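Local coordinates for flavohemoglobin (Malassezia yamatoensis, PDB 6O0A), which binds heme and FAD and probably detoxifies nitric oxide, as flavohemoglobins do, by passing electrons from NAD(P)H through the flavin to the heme, at residues G287-A301 with P322-L334. Numbering follows the deposited sequence.
Sequences GIGVTPVLAFVEKLA and PLRGELLERAKEL. With FAD (flavin-adenine dinucleotide), chain B.
Two neighbouring helices of the Rossmann-like NAD-binding domain, 290-301 and 324-332, follow the successive parallel strands 281-286 and 308-315 and pack side by side on one face of the sheet, where Leu327 fits as a knob into a hole formed by Val290, Val293, Leu294 and Val297. The helices run in nearly the same direction, their axes 26° apart and 8.8 Å at closest approach. Leu327, whose CG is trans to its own N (chi1 178°), sends its two methyls different ways along the partner helix: CD2 reaches back to Val290 CG2, while CD1 lies 3.9 Å from Val297 CG2. Leu294 returns the contact, CD1 resting 3.8 Å from Leu327 CA and CD2 packing on Leu323 CD1. The same CD2 touches the carboxylate of Glu326, a charged group held by a salt bridge to Arg235. Nearer the flavin, the ring of Pro322 meets Ile288 CD1 through its CG at 3.9 Å. Ile288 thereby joins the interface to the cofactor, for its CG1 lies 3.6 Å from FAD N3; OG1 of Thr291 also approaches FAD O4. At the C-terminal end of the pair, Val297 CG1 packs against Arg330 CB, and Leu334 CD2 comes close to the backbone of Leu300 and Ala301. The Arg330 chain curls beyond CB, bringing CD alongside Glu298 CG and turning the guanidinium to Glu333. NE bonds to OE1 and NH2 to OE2 in a side-on salt bridge; both oxygens lie close to the guanidinium plane, whereas the two nitrogens stand well out of the carboxylate plane. Held in this way, Glu333 OE1 lies 3.8 Å from Ala301 CB. One water joins the two backbones, donating to Ala301 O at 2.9 Å and to Glu333 O at 3.0 Å.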
loop_
_atom_site.group_PDB
_atom_site.type_symbol
_atom_site.label_atom_id
_atom_site.label_comp_id
_atom_site.label_asym_id
_atom_site.label_seq_id
_atom_site.Cartn_x
_atom_site.Cartn_y
_atom_site.Cartn_z
ATOM N N GLY A 287 1.153 15.449 5.341
ATOM C CA GLY A 287 -0.165 15.108 5.870
ATOM C C GLY A 287 -0.123 13.833 6.689
ATOM O O GLY A 287 0.775 13.624 7.513
ATOM N N ILE A 288 -1.093 12.945 6.441
ATOM C CA ILE A 288 -1.179 11.695 7.197
ATOM C C ILE A 288 -0.117 10.699 6.761
ATOM O O ILE A 288 0.039 9.646 7.398
ATOM C CB ILE A 288 -2.611 11.121 7.089
ATOM C CG1 ILE A 288 -2.891 10.145 8.235
ATOM C CG2 ILE A 288 -2.837 10.459 5.730
ATOM C CD1 ILE A 288 -2.705 10.746 9.620
ATOM N N GLY A 289 0.680 11.041 5.746
ATOM C CA GLY A 289 1.859 10.260 5.418
ATOM C C GLY A 289 2.875 10.194 6.544
ATOM O O GLY A 289 3.838 9.434 6.445
ATOM N N VAL A 290 2.667 10.963 7.614
ATOM C CA VAL A 290 3.485 10.845 8.811
ATOM C C VAL A 290 3.377 9.471 9.465
ATOM O O VAL A 290 4.245 9.107 10.246
ATOM C CB VAL A 290 3.091 11.957 9.814
ATOM C CG1 VAL A 290 1.770 11.634 10.493
ATOM C CG2 VAL A 290 4.178 12.144 10.862
ATOM N N THR A 291 2.322 8.694 9.196
ATOM C CA THR A 291 2.117 7.519 10.042
ATOM C C THR A 291 3.237 6.480 9.919
ATOM O O THR A 291 3.737 6.033 10.966
ATOM C CB THR A 291 0.718 6.925 9.810
ATOM O OG1 THR A 291 0.502 6.612 8.430
ATOM C CG2 THR A 291 -0.373 7.909 10.281
ATOM N N PRO A 292 3.712 6.077 8.728
ATOM C CA PRO A 292 4.908 5.205 8.717
ATOM C C PRO A 292 6.150 5.873 9.294
ATOM O O PRO A 292 6.980 5.197 9.916
ATOM C CB PRO A 292 5.091 4.857 7.227
ATOM C CG PRO A 292 4.331 5.893 6.483
ATOM C CD PRO A 292 3.186 6.298 7.363
ATOM N N VAL A 293 6.293 7.184 9.112
ATOM C CA VAL A 293 7.451 7.892 9.660
ATOM C C VAL A 293 7.496 7.746 11.180
ATOM O O VAL A 293 8.538 7.426 11.768
ATOM C CB VAL A 293 7.419 9.365 9.216
ATOM C CG1 VAL A 293 8.504 10.179 9.928
ATOM C CG2 VAL A 293 7.598 9.474 7.690
ATOM N N LEU A 294 6.362 7.970 11.843
ATOM C CA LEU A 294 6.308 7.792 13.291
ATOM C C LEU A 294 6.603 6.345 13.700
ATOM O O LEU A 294 7.329 6.098 14.671
ATOM C CB LEU A 294 4.941 8.237 13.806
ATOM C CG LEU A 294 4.730 8.042 15.302
ATOM C CD1 LEU A 294 5.777 8.820 16.112
ATOM C CD2 LEU A 294 3.307 8.448 15.701
ATOM N N ALA A 295 6.063 5.369 12.965
ATOM C CA ALA A 295 6.414 3.976 13.244
ATOM C C ALA A 295 7.922 3.742 13.133
ATOM O O ALA A 295 8.523 3.091 13.997
ATOM C CB ALA A 295 5.647 3.041 12.296
ATOM N N PHE A 296 8.552 4.279 12.083
ATOM C CA PHE A 296 9.991 4.089 11.895
ATOM C C PHE A 296 10.780 4.755 13.009
ATOM O O PHE A 296 11.737 4.178 13.541
ATOM C CB PHE A 296 10.443 4.678 10.556
ATOM C CG PHE A 296 9.919 3.959 9.348
ATOM C CD1 PHE A 296 9.600 2.605 9.395
ATOM C CD2 PHE A 296 9.757 4.642 8.154
ATOM C CE1 PHE A 296 9.128 1.952 8.268
ATOM C CE2 PHE A 296 9.278 3.992 7.024
ATOM C CZ PHE A 296 8.967 2.645 7.085
ATOM N N VAL A 297 10.395 5.978 13.362
ATOM C CA VAL A 297 11.153 6.732 14.349
ATOM C C VAL A 297 11.047 6.082 15.718
ATOM O O VAL A 297 12.039 5.975 16.440
ATOM C CB VAL A 297 10.690 8.198 14.366
ATOM C CG1 VAL A 297 11.357 8.937 15.521
ATOM C CG2 VAL A 297 11.064 8.860 13.054
ATOM N N GLU A 298 9.851 5.617 16.089
ATOM C CA GLU A 298 9.694 4.937 17.369
ATOM C C GLU A 298 10.546 3.674 17.436
ATOM O O GLU A 298 11.148 3.376 18.476
ATOM C CB GLU A 298 8.222 4.595 17.613
ATOM C CG GLU A 298 7.930 4.152 19.059
ATOM C CD GLU A 298 8.078 2.655 19.292
ATOM O OE1 GLU A 298 7.897 1.865 18.343
ATOM O OE2 GLU A 298 8.373 2.263 20.439
ATOM N N LYS A 299 10.604 2.911 16.340
ATOM C CA LYS A 299 11.406 1.692 16.344
ATOM C C LYS A 299 12.895 2.018 16.418
ATOM O O LYS A 299 13.639 1.420 17.207
ATOM C CB LYS A 299 11.093 0.851 15.102
ATOM C CG LYS A 299 11.819 -0.492 15.069
ATOM C CD LYS A 299 11.439 -1.349 16.264
ATOM C CE LYS A 299 12.235 -2.649 16.292
ATOM N NZ LYS A 299 12.134 -3.404 15.008
ATOM N N LEU A 300 13.349 2.978 15.608
ATOM C CA LEU A 300 14.752 3.382 15.662
ATOM C C LEU A 300 15.133 3.865 17.058
ATOM O O LEU A 300 16.244 3.599 17.538
ATOM C CB LEU A 300 15.025 4.468 14.617
ATOM C CG LEU A 300 15.055 4.040 13.153
ATOM C CD1 LEU A 300 14.801 5.239 12.244
ATOM C CD2 LEU A 300 16.386 3.356 12.806
ATOM N N ALA A 301 14.221 4.562 17.733
ATOM C CA ALA A 301 14.508 5.001 19.094
ATOM C C ALA A 301 14.612 3.818 20.050
ATOM O O ALA A 301 15.525 3.765 20.882
ATOM C CB ALA A 301 13.440 5.991 19.561
ATOM N N PRO A 322 -0.742 16.059 11.940
ATOM C CA PRO A 322 -1.154 14.962 12.826
ATOM C C PRO A 322 0.049 14.320 13.495
ATOM O O PRO A 322 1.065 14.064 12.852
ATOM C CB PRO A 322 -1.871 13.983 11.885
ATOM C CG PRO A 322 -1.352 14.276 10.543
ATOM C CD PRO A 322 -0.947 15.736 10.517
ATOM N N LEU A 323 -0.067 14.104 14.803
ATOM C CA LEU A 323 0.912 13.354 15.588
ATOM C C LEU A 323 2.261 14.060 15.673
ATOM O O LEU A 323 3.274 13.427 15.993
ATOM C CB LEU A 323 1.088 11.937 15.028
ATOM C CG LEU A 323 -0.247 11.196 14.874
ATOM C CD1 LEU A 323 0.009 9.772 14.377
ATOM C CD2 LEU A 323 -1.025 11.190 16.188
ATOM N N ARG A 324 2.298 15.364 15.407
ATOM C CA ARG A 324 3.574 16.082 15.461
ATOM C C ARG A 324 4.201 16.021 16.845
ATOM O O ARG A 324 5.413 15.798 16.973
ATOM C CB ARG A 324 3.388 17.538 15.038
ATOM C CG ARG A 324 4.611 18.413 15.306
ATOM C CD ARG A 324 4.556 19.688 14.461
ATOM N NE ARG A 324 5.722 20.527 14.710
ATOM C CZ ARG A 324 5.774 21.437 15.674
ATOM N NH1 ARG A 324 4.730 21.617 16.470
ATOM N NH2 ARG A 324 6.873 22.174 15.844
ATOM N N GLY A 325 3.405 16.240 17.895
ATOM C CA GLY A 325 3.972 16.225 19.235
ATOM C C GLY A 325 4.657 14.912 19.553
ATOM O O GLY A 325 5.779 14.891 20.068
ATOM N N GLU A 326 4.003 13.799 19.224
ATOM C CA GLU A 326 4.569 12.485 19.504
ATOM C C GLU A 326 5.800 12.214 18.645
ATOM O O GLU A 326 6.784 11.645 19.127
ATOM C CB GLU A 326 3.505 11.416 19.275
ATOM C CG GLU A 326 4.006 10.020 19.518
ATOM C CD GLU A 326 2.905 8.991 19.370
ATOM O OE1 GLU A 326 1.720 9.397 19.296
ATOM O OE2 GLU A 326 3.225 7.787 19.318
ATOM N N LEU A 327 5.763 12.613 17.372
ATOM C CA LEU A 327 6.934 12.452 16.520
ATOM C C LEU A 327 8.123 13.203 17.095
ATOM O O LEU A 327 9.237 12.668 17.151
ATOM C CB LEU A 327 6.626 12.931 15.104
ATOM C CG LEU A 327 7.784 12.866 14.103
ATOM C CD1 LEU A 327 8.287 11.431 13.953
ATOM C CD2 LEU A 327 7.313 13.428 12.749
ATOM N N LEU A 328 7.901 14.437 17.553
ATOM C CA LEU A 328 9.002 15.210 18.119
ATOM C C LEU A 328 9.549 14.555 19.381
ATOM O O LEU A 328 10.764 14.552 19.600
ATOM C CB LEU A 328 8.556 16.640 18.409
ATOM C CG LEU A 328 8.191 17.468 17.166
ATOM C CD1 LEU A 328 7.803 18.875 17.556
ATOM C CD2 LEU A 328 9.333 17.479 16.161
ATOM N N GLU A 329 8.674 13.995 20.220
ATOM C CA GLU A 329 9.157 13.345 21.438
ATOM C C GLU A 329 10.015 12.135 21.101
ATOM O O GLU A 329 11.096 11.950 21.674
ATOM C CB GLU A 329 7.986 12.942 22.332
ATOM C CG GLU A 329 7.286 14.103 22.996
ATOM C CD GLU A 329 8.231 14.962 23.821
ATOM O OE1 GLU A 329 8.904 14.429 24.735
ATOM O OE2 GLU A 329 8.312 16.174 23.543
ATOM N N ARG A 330 9.551 11.299 20.163
ATOM C CA ARG A 330 10.336 10.133 19.765
ATOM C C ARG A 330 11.668 10.544 19.159
ATOM O O ARG A 330 12.701 9.928 19.439
ATOM C CB ARG A 330 9.561 9.263 18.768
ATOM C CG ARG A 330 8.352 8.559 19.338
ATOM C CD ARG A 330 8.733 7.492 20.369
ATOM N NE ARG A 330 9.022 8.070 21.681
ATOM C CZ ARG A 330 8.106 8.614 22.479
ATOM N NH1 ARG A 330 6.825 8.660 22.101
ATOM N NH2 ARG A 330 8.471 9.121 23.656
ATOM N N ALA A 331 11.661 11.575 18.314
ATOM C CA ALA A 331 12.890 12.006 17.668
ATOM C C ALA A 331 13.909 12.502 18.686
ATOM O O ALA A 331 15.123 12.353 18.477
ATOM C CB ALA A 331 12.581 13.094 16.635
ATOM N N LYS A 332 13.442 13.068 19.805
ATOM C CA LYS A 332 14.366 13.521 20.846
ATOM C C LYS A 332 15.171 12.368 21.428
ATOM O O LYS A 332 16.278 12.579 21.949
ATOM C CB LYS A 332 13.609 14.224 21.975
ATOM C CG LYS A 332 13.246 15.656 21.676
ATOM C CD LYS A 332 12.892 16.414 22.944
ATOM C CE LYS A 332 11.488 16.095 23.413
ATOM N NZ LYS A 332 10.789 17.332 23.872
ATOM N N GLU A 333 14.628 11.155 21.370
ATOM C CA GLU A 333 15.300 9.989 21.914
ATOM C C GLU A 333 16.383 9.454 20.988
ATOM O O GLU A 333 17.204 8.645 21.426
ATOM C CB GLU A 333 14.263 8.899 22.231
ATOM C CG GLU A 333 13.307 9.334 23.344
ATOM C CD GLU A 333 11.968 8.597 23.364
ATOM O OE1 GLU A 333 11.724 7.707 22.522
ATOM O OE2 GLU A 333 11.146 8.930 24.239
ATOM N N LEU A 334 16.407 9.881 19.730
ATOM C CA LEU A 334 17.439 9.423 18.816
ATOM C C LEU A 334 18.723 10.215 19.010
ATOM O O LEU A 334 18.704 11.408 19.317
ATOM C CB LEU A 334 16.970 9.546 17.374
ATOM C CG LEU A 334 15.881 8.538 17.015
ATOM C CD1 LEU A 334 15.295 8.899 15.675
ATOM C CD2 LEU A 334 16.495 7.139 16.989
HETATM P PA FAD B . -12.506 5.722 -0.802
HETATM O O1A FAD B . -13.940 5.361 -0.691
HETATM O O2A FAD B . -11.559 4.570 -0.995
HETATM O O5B FAD B . -12.305 6.768 -1.992
HETATM C C5B FAD B . -10.978 7.115 -2.428
HETATM C C4B FAD B . -11.156 8.054 -3.594
HETATM O O4B FAD B . -11.917 7.384 -4.625
HETATM C C3B FAD B . -11.952 9.311 -3.292
HETATM O O3B FAD B . -11.140 10.346 -2.742
HETATM C C2B FAD B . -12.473 9.698 -4.679
HETATM O O2B FAD B . -11.501 10.423 -5.424
HETATM C C1B FAD B . -12.708 8.328 -5.329
HETATM N N9A FAD B . -14.100 7.890 -5.289
HETATM C C8A FAD B . -14.792 7.468 -4.188
HETATM N N7A FAD B . -16.054 7.198 -4.421
HETATM C C5A FAD B . -16.202 7.469 -5.772
HETATM C C6A FAD B . -17.323 7.451 -6.621
HETATM N N6A FAD B . -18.552 7.105 -6.220
HETATM N N1A FAD B . -17.142 7.824 -7.908
HETATM C C2A FAD B . -15.917 8.178 -8.310
HETATM N N3A FAD B . -14.787 8.243 -7.597
HETATM C C4A FAD B . -15.001 7.882 -6.327
HETATM N N1 FAD B . -4.991 6.547 5.321
HETATM C C2 FAD B . -4.905 7.200 6.519
HETATM O O2 FAD B . -5.684 8.114 6.821
HETATM N N3 FAD B . -3.917 6.829 7.428
HETATM C C4 FAD B . -2.983 5.826 7.244
HETATM O O4 FAD B . -2.165 5.561 8.125
HETATM C C4X FAD B . -3.086 5.142 5.976
HETATM N N5 FAD B . -2.238 4.180 5.722
HETATM C C5X FAD B . -2.342 3.524 4.500
HETATM C C6 FAD B . -1.436 2.504 4.205
HETATM C C7 FAD B . -1.504 1.807 3.002
HETATM C C7M FAD B . -0.485 0.737 2.697
HETATM C C8 FAD B . -2.514 2.123 2.077
HETATM C C8M FAD B . -2.646 1.367 0.781
HETATM C C9 FAD B . -3.411 3.146 2.363
HETATM C C9A FAD B . -3.327 3.858 3.557
HETATM N N10 FAD B . -4.220 4.907 3.868
HETATM C C10 FAD B . -4.124 5.572 5.072
HETATM C "C1'" FAD B . -5.326 5.247 2.958
HETATM C "C2'" FAD B . -6.591 4.449 3.254
HETATM O "O2'" FAD B . -6.341 3.061 3.033
HETATM C "C3'" FAD B . -7.779 4.905 2.402
HETATM O "O3'" FAD B . -7.404 4.884 1.025
HETATM C "C4'" FAD B . -8.279 6.305 2.756
HETATM O "O4'" FAD B . -8.505 6.367 4.165
HETATM C "C5'" FAD B . -9.532 6.690 1.994
HETATM O "O5'" FAD B . -10.575 5.740 2.310
HETATM P P FAD B . -12.081 6.164 1.994
HETATM O O1P FAD B . -12.592 7.311 2.793
HETATM O O2P FAD B . -12.917 4.927 2.174
HETATM O O3P FAD B . -12.071 6.589 0.458
HETATM O O HOH W 1 17.555 5.792 20.731
#